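Local coordinates for acyl-CoA hydrolase (Bacillus halodurans, PDB 1VPM), which probably hydrolyses long-chain fatty acyl-CoA thioesters, as a hotdog-fold member of the acyl coenzyme A hydrolase family that binds coenzyme A, at residues F91-R105 / V138-Y152. Residues are numbered along the deposited sequence; the frame is centred on the assembly and turned at random. Where two conformers were deposited one is given.
Sequences FVTHTGRTSMEVYVR and VPQVEPQTEEEKRLY. With COA (coenzyme A), chain D.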
# COMPACT_ATOMS: atom_id res chain seq x y z
N PHE A 91 25.76 -4.53 -3.26
CA PHE A 91 26.51 -5.57 -3.97
C PHE A 91 27.02 -6.64 -3.05
O PHE A 91 27.22 -6.42 -1.85
CB PHE A 91 27.64 -4.96 -4.80
CG PHE A 91 28.50 -3.99 -4.07
CD1 PHE A 91 28.20 -2.64 -4.07
CD2 PHE A 91 29.66 -4.41 -3.48
CE1 PHE A 91 29.04 -1.74 -3.45
CE2 PHE A 91 30.51 -3.51 -2.86
CZ PHE A 91 30.19 -2.17 -2.87
N VAL A 92 27.20 -7.83 -3.62
CA VAL A 92 27.75 -8.97 -2.91
C VAL A 92 29.23 -8.69 -2.73
O VAL A 92 29.94 -8.41 -3.70
CB VAL A 92 27.52 -10.30 -3.69
CG1 VAL A 92 28.23 -11.43 -3.02
CG2 VAL A 92 26.08 -10.60 -3.78
N THR A 93 29.72 -8.85 -1.49
CA THR A 93 31.09 -8.55 -1.15
C THR A 93 31.89 -9.80 -0.89
O THR A 93 33.11 -9.77 -1.04
CB THR A 93 31.18 -7.72 0.14
OG1 THR A 93 30.40 -8.31 1.16
CG2 THR A 93 30.68 -6.37 -0.11
N HIS A 94 31.23 -10.90 -0.58
CA HIS A 94 31.91 -12.17 -0.16
C HIS A 94 30.86 -13.26 -0.04
O HIS A 94 29.70 -12.99 0.16
CB HIS A 94 32.62 -12.01 1.21
CG HIS A 94 33.58 -13.11 1.56
ND1 HIS A 94 33.30 -14.08 2.51
CD2 HIS A 94 34.87 -13.32 1.19
CE1 HIS A 94 34.35 -14.87 2.66
NE2 HIS A 94 35.32 -14.44 1.87
N THR A 95 31.27 -14.51 -0.15
CA THR A 95 30.34 -15.62 -0.09
C THR A 95 30.89 -16.74 0.78
O THR A 95 32.09 -16.88 0.93
CB THR A 95 30.03 -16.21 -1.49
OG1 THR A 95 31.18 -16.87 -2.04
CG2 THR A 95 29.46 -15.16 -2.43
N GLY A 96 29.98 -17.55 1.29
CA GLY A 96 30.32 -18.84 1.92
C GLY A 96 29.80 -19.92 0.99
O GLY A 96 29.78 -19.73 -0.21
N ARG A 97 29.28 -20.99 1.54
CA ARG A 97 28.81 -22.12 0.74
C ARG A 97 27.47 -21.81 0.11
O ARG A 97 27.31 -21.96 -1.10
CB ARG A 97 28.71 -23.38 1.62
CG ARG A 97 28.65 -24.65 0.79
CD ARG A 97 28.58 -25.91 1.68
NE ARG A 97 27.26 -26.08 2.30
CZ ARG A 97 26.19 -26.62 1.71
NH1 ARG A 97 26.23 -27.08 0.45
NH2 ARG A 97 25.06 -26.72 2.40
N THR A 98 26.51 -21.40 0.94
CA THR A 98 25.17 -21.04 0.50
C THR A 98 24.81 -19.60 0.82
O THR A 98 23.71 -19.15 0.49
CB THR A 98 24.12 -21.95 1.16
OG1 THR A 98 23.98 -21.64 2.56
CG2 THR A 98 24.52 -23.41 0.98
N SER A 99 25.73 -18.89 1.48
CA SER A 99 25.48 -17.53 2.00
C SER A 99 26.30 -16.50 1.26
O SER A 99 27.36 -16.78 0.68
CB SER A 99 25.75 -17.50 3.51
OG SER A 99 27.12 -17.64 3.81
N MSE A 100 25.75 -15.28 1.22
CA MSE A 100 26.37 -14.14 0.60
C MSE A 100 26.30 -12.97 1.55
O MSE A 100 25.25 -12.68 2.12
CB MSE A 100 25.57 -13.77 -0.63
CG MSE A 100 25.63 -14.79 -1.72
SE MSE A 100 24.14 -14.61 -3.03
CE MSE A 100 22.66 -15.43 -2.03
N GLU A 101 27.43 -12.31 1.76
CA GLU A 101 27.40 -11.02 2.40
C GLU A 101 27.05 -9.96 1.36
O GLU A 101 27.63 -9.92 0.26
CB GLU A 101 28.76 -10.68 3.03
CG GLU A 101 28.73 -9.38 3.79
CD GLU A 101 30.10 -9.02 4.38
OE1 GLU A 101 31.06 -8.81 3.58
OE2 GLU A 101 30.22 -9.04 5.62
N VAL A 102 26.08 -9.13 1.70
CA VAL A 102 25.65 -8.02 0.87
C VAL A 102 25.90 -6.70 1.62
O VAL A 102 25.52 -6.53 2.79
CB VAL A 102 24.18 -8.15 0.43
CG1 VAL A 102 23.77 -6.93 -0.39
CG2 VAL A 102 23.96 -9.44 -0.35
N TYR A 103 26.67 -5.83 1.00
CA TYR A 103 26.86 -4.46 1.48
C TYR A 103 25.85 -3.55 0.81
O TYR A 103 25.64 -3.60 -0.41
CB TYR A 103 28.31 -4.01 1.17
CG TYR A 103 28.53 -2.51 1.31
CD1 TYR A 103 28.74 -1.93 2.54
CD2 TYR A 103 28.48 -1.68 0.18
CE1 TYR A 103 28.95 -0.53 2.65
CE2 TYR A 103 28.71 -0.31 0.27
CZ TYR A 103 28.89 0.27 1.49
OH TYR A 103 29.10 1.62 1.52
N VAL A 104 25.22 -2.70 1.62
CA VAL A 104 24.29 -1.71 1.15
C VAL A 104 24.68 -0.33 1.69
O VAL A 104 24.85 -0.18 2.86
CB VAL A 104 22.84 -2.05 1.54
CG1 VAL A 104 21.88 -1.00 1.01
CG2 VAL A 104 22.41 -3.41 0.97
N ARG A 105 24.66 0.67 0.81
CA ARG A 105 24.83 2.09 1.20
C ARG A 105 23.58 2.84 0.81
O ARG A 105 22.98 2.64 -0.28
CB ARG A 105 26.07 2.72 0.61
CG ARG A 105 26.39 2.47 -0.84
CD ARG A 105 27.60 3.36 -1.27
NE ARG A 105 28.25 2.82 -2.46
CZ ARG A 105 29.52 2.41 -2.49
NH1 ARG A 105 30.29 2.42 -1.41
NH2 ARG A 105 30.02 1.94 -3.61
N VAL A 138 26.15 -21.30 -3.66
CA VAL A 138 26.27 -20.05 -4.42
C VAL A 138 27.65 -19.94 -5.04
O VAL A 138 28.65 -20.45 -4.48
CB VAL A 138 25.96 -18.79 -3.56
CG1 VAL A 138 24.55 -18.92 -3.02
CG2 VAL A 138 26.99 -18.62 -2.48
N PRO A 139 27.73 -19.25 -6.19
CA PRO A 139 29.04 -19.02 -6.77
C PRO A 139 29.86 -18.01 -5.91
O PRO A 139 29.32 -17.24 -5.11
CB PRO A 139 28.71 -18.46 -8.15
CG PRO A 139 27.32 -17.96 -8.08
CD PRO A 139 26.65 -18.61 -6.96
N GLN A 140 31.16 -18.03 -6.09
CA GLN A 140 31.98 -16.99 -5.47
C GLN A 140 31.87 -15.67 -6.19
O GLN A 140 31.39 -15.60 -7.30
CB GLN A 140 33.42 -17.43 -5.45
CG GLN A 140 33.66 -18.59 -4.55
CD GLN A 140 35.15 -18.93 -4.46
OE1 GLN A 140 35.99 -18.35 -5.15
NE2 GLN A 140 35.46 -19.90 -3.61
N VAL A 141 32.32 -14.62 -5.53
CA VAL A 141 32.38 -13.28 -6.09
C VAL A 141 33.86 -12.90 -6.33
O VAL A 141 34.77 -13.37 -5.61
CB VAL A 141 31.64 -12.29 -5.17
CG1 VAL A 141 32.45 -11.97 -3.91
CG2 VAL A 141 31.26 -11.07 -5.92
N GLU A 142 34.09 -12.14 -7.40
CA GLU A 142 35.43 -11.67 -7.81
C GLU A 142 35.51 -10.17 -7.56
O GLU A 142 34.93 -9.43 -8.30
CB GLU A 142 35.69 -11.95 -9.29
CG GLU A 142 37.08 -11.40 -9.72
CD GLU A 142 37.33 -11.43 -11.24
OE1 GLU A 142 36.65 -12.19 -11.98
OE2 GLU A 142 38.23 -10.67 -11.67
N PRO A 143 36.20 -9.72 -6.50
CA PRO A 143 36.30 -8.24 -6.28
C PRO A 143 37.18 -7.58 -7.33
O PRO A 143 38.13 -8.20 -7.79
CB PRO A 143 36.94 -8.14 -4.90
CG PRO A 143 37.63 -9.41 -4.66
CD PRO A 143 36.92 -10.48 -5.47
N GLN A 144 36.83 -6.38 -7.77
CA GLN A 144 37.63 -5.73 -8.80
C GLN A 144 38.10 -4.34 -8.42
O GLN A 144 39.30 -4.05 -8.60
CB GLN A 144 36.85 -5.68 -10.08
CG GLN A 144 36.55 -7.09 -10.62
CD GLN A 144 35.87 -7.10 -11.98
OE1 GLN A 144 36.32 -7.85 -12.89
NE2 GLN A 144 34.78 -6.32 -12.14
N THR A 145 37.21 -3.50 -7.90
CA THR A 145 37.64 -2.19 -7.37
C THR A 145 38.45 -2.36 -6.09
O THR A 145 38.40 -3.43 -5.45
CB THR A 145 36.45 -1.27 -7.07
OG1 THR A 145 35.70 -1.77 -5.95
CG2 THR A 145 35.55 -1.10 -8.29
N GLU A 146 39.22 -1.34 -5.69
CA GLU A 146 39.94 -1.43 -4.44
C GLU A 146 39.02 -1.51 -3.23
O GLU A 146 39.30 -2.23 -2.28
CB GLU A 146 40.96 -0.28 -4.27
CG GLU A 146 42.11 -0.28 -5.28
CD GLU A 146 42.87 -1.59 -5.32
OE1 GLU A 146 43.12 -2.22 -4.25
OE2 GLU A 146 43.27 -1.99 -6.41
N GLU A 147 37.88 -0.84 -3.31
CA GLU A 147 36.85 -0.92 -2.26
C GLU A 147 36.33 -2.37 -2.11
O GLU A 147 36.34 -2.95 -1.01
CB GLU A 147 35.72 0.00 -2.62
CG GLU A 147 34.55 0.05 -1.63
CD GLU A 147 33.47 0.99 -2.08
OE1 GLU A 147 32.82 0.66 -3.09
OE2 GLU A 147 33.23 2.04 -1.45
N GLU A 148 36.00 -2.98 -3.24
CA GLU A 148 35.57 -4.39 -3.27
C GLU A 148 36.63 -5.34 -2.72
O GLU A 148 36.31 -6.23 -1.92
CB GLU A 148 35.16 -4.83 -4.69
CG GLU A 148 33.90 -4.18 -5.21
CD GLU A 148 33.78 -4.23 -6.71
OE1 GLU A 148 34.57 -4.87 -7.40
OE2 GLU A 148 32.82 -3.61 -7.21
N LYS A 149 37.90 -5.14 -3.07
CA LYS A 149 38.95 -6.01 -2.56
C LYS A 149 39.05 -5.84 -1.06
O LYS A 149 39.22 -6.83 -0.32
CB LYS A 149 40.27 -5.67 -3.21
CG LYS A 149 40.31 -6.06 -4.69
CD LYS A 149 41.61 -5.59 -5.26
CE LYS A 149 41.68 -5.46 -6.73
NZ LYS A 149 43.09 -4.89 -6.97
N ARG A 150 38.97 -4.59 -0.59
CA ARG A 150 39.07 -4.35 0.86
C ARG A 150 37.89 -5.03 1.61
O ARG A 150 38.10 -5.67 2.64
CB ARG A 150 39.16 -2.85 1.16
CG ARG A 150 38.88 -2.48 2.59
CD ARG A 150 39.15 -1.03 2.90
NE ARG A 150 38.34 -0.13 2.10
CZ ARG A 150 37.11 0.27 2.45
NH1 ARG A 150 36.55 -0.11 3.61
NH2 ARG A 150 36.48 1.10 1.67
N LEU A 151 36.67 -4.91 1.10
CA LEU A 151 35.51 -5.52 1.72
C LEU A 151 35.62 -7.05 1.69
O LEU A 151 35.24 -7.70 2.65
CB LEU A 151 34.23 -5.02 1.11
CG LEU A 151 33.95 -3.53 1.33
CD1 LEU A 151 32.63 -3.07 0.73
CD2 LEU A 151 34.00 -3.16 2.80
N TYR A 152 36.09 -7.61 0.58
CA TYR A 152 36.33 -9.05 0.48
C TYR A 152 37.37 -9.52 1.52
O TYR A 152 37.17 -10.53 2.20
CB TYR A 152 36.67 -9.40 -0.97
CG TYR A 152 36.87 -10.86 -1.29
CD1 TYR A 152 38.06 -11.46 -1.03
CD2 TYR A 152 35.86 -11.62 -1.87
CE1 TYR A 152 38.27 -12.78 -1.32
CE2 TYR A 152 36.06 -12.95 -2.19
CZ TYR A 152 37.28 -13.51 -1.89
OH TYR A 152 37.52 -14.81 -2.18
N1A COA D . 23.74 -14.67 10.30
C2A COA D . 24.65 -14.86 9.31
N3A COA D . 24.72 -16.10 8.66
C4A COA D . 23.87 -17.11 9.02
C5A COA D . 22.93 -16.92 10.05
C6A COA D . 22.87 -15.69 10.71
N6A COA D . 22.07 -15.57 11.79
N7A COA D . 22.24 -18.10 10.20
C8A COA D . 22.72 -19.00 9.30
N9A COA D . 23.72 -18.40 8.57
C1B COA D . 24.35 -18.95 7.39
C2B COA D . 25.19 -20.15 7.75
O2B COA D . 26.42 -19.75 8.31
C3B COA D . 25.31 -20.84 6.41
O3B COA D . 26.46 -20.29 5.79
P3B COA D . 27.36 -21.05 4.71
O7A COA D . 28.47 -21.71 5.42
O8A COA D . 27.95 -20.15 3.70
O9A COA D . 26.44 -21.97 3.95
C4B COA D . 23.98 -20.50 5.72
O4B COA D . 23.38 -19.50 6.54
C5B COA D . 23.00 -21.67 5.63
O5B COA D . 22.78 -22.16 6.95
P1A COA D . 22.84 -23.75 7.36
O1A COA D . 23.45 -23.86 8.74
O2A COA D . 23.53 -24.57 6.30
O3A COA D . 21.31 -24.26 7.36
P2A COA D . 20.07 -23.70 8.23
O4A COA D . 20.52 -23.47 9.67
O5A COA D . 18.94 -24.70 8.04
O6A COA D . 19.61 -22.30 7.54
CBP COA D . 18.77 -20.08 7.80
CCP COA D . 19.92 -21.04 8.11
CDP COA D . 19.25 -18.63 7.97
CEP COA D . 18.38 -20.32 6.32
CAP COA D . 17.58 -20.38 8.75
OAP COA D . 17.87 -20.28 10.14
C9P COA D . 16.40 -19.49 8.40
O9P COA D . 15.60 -19.91 7.31
N8P COA D . 16.14 -18.35 9.06
C7P COA D . 14.99 -17.59 8.62
C6P COA D . 15.31 -16.77 7.37
C5P COA D . 14.12 -15.91 6.97
O5P COA D . 13.07 -16.48 6.62
N4P COA D . 14.26 -14.58 7.05
C3P COA D . 13.20 -13.70 6.64
C2P COA D . 12.33 -13.09 7.73
S1P COA D . 11.71 -14.11 9.13
O HOH W 1 33.97 -7.56 -2.48
O HOH W 2 33.26 -15.18 -2.74
O HOH W 3 30.52 -19.45 -2.67
O HOH W 4 29.19 -22.73 -3.05
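R105 grips E147 end-on: NH1 donates to OE2 at 3.0 Å and NH2 to OE1 at 3.1 Å. Both oxygens lie near the guanidinium plane, but OE2 is met from above the carboxylate plane, so the groups are not coplanar. L151 CD1 sits over one face of the Y103 ring, toward its rim, and 3.9 Å from T93 CG2. H94 points its CD2 edge at the Y152 face, the rings forming a T-shaped pair with planes at 66°. The chi1 of Y152 (-176°) sets its CG anti to the backbone N, laying one ring face against H94 CD2 and turning the ring edge to T93 O. At the hairpin turn V138 N donates to R97 O (2.9 Å), in the carbonyl plane.

In the second shell, E89 pairs with R105 NE, and a capping box starts helix 146-166, E148 N donating to T145 OG1 and T145 N to E148 OE1 (both 3.0 Å). Replacing R105 by an alanine is likely to leave E147 and E89 without the cation they share.

The 96-99 turn also binds the coenzyme A 3'-phosphate, S99 OG donating to O8A (2.6 Å). One turn thus holds both segment 138-142 and the phosphate, while the R105-E147 pair holds the helix at the far end.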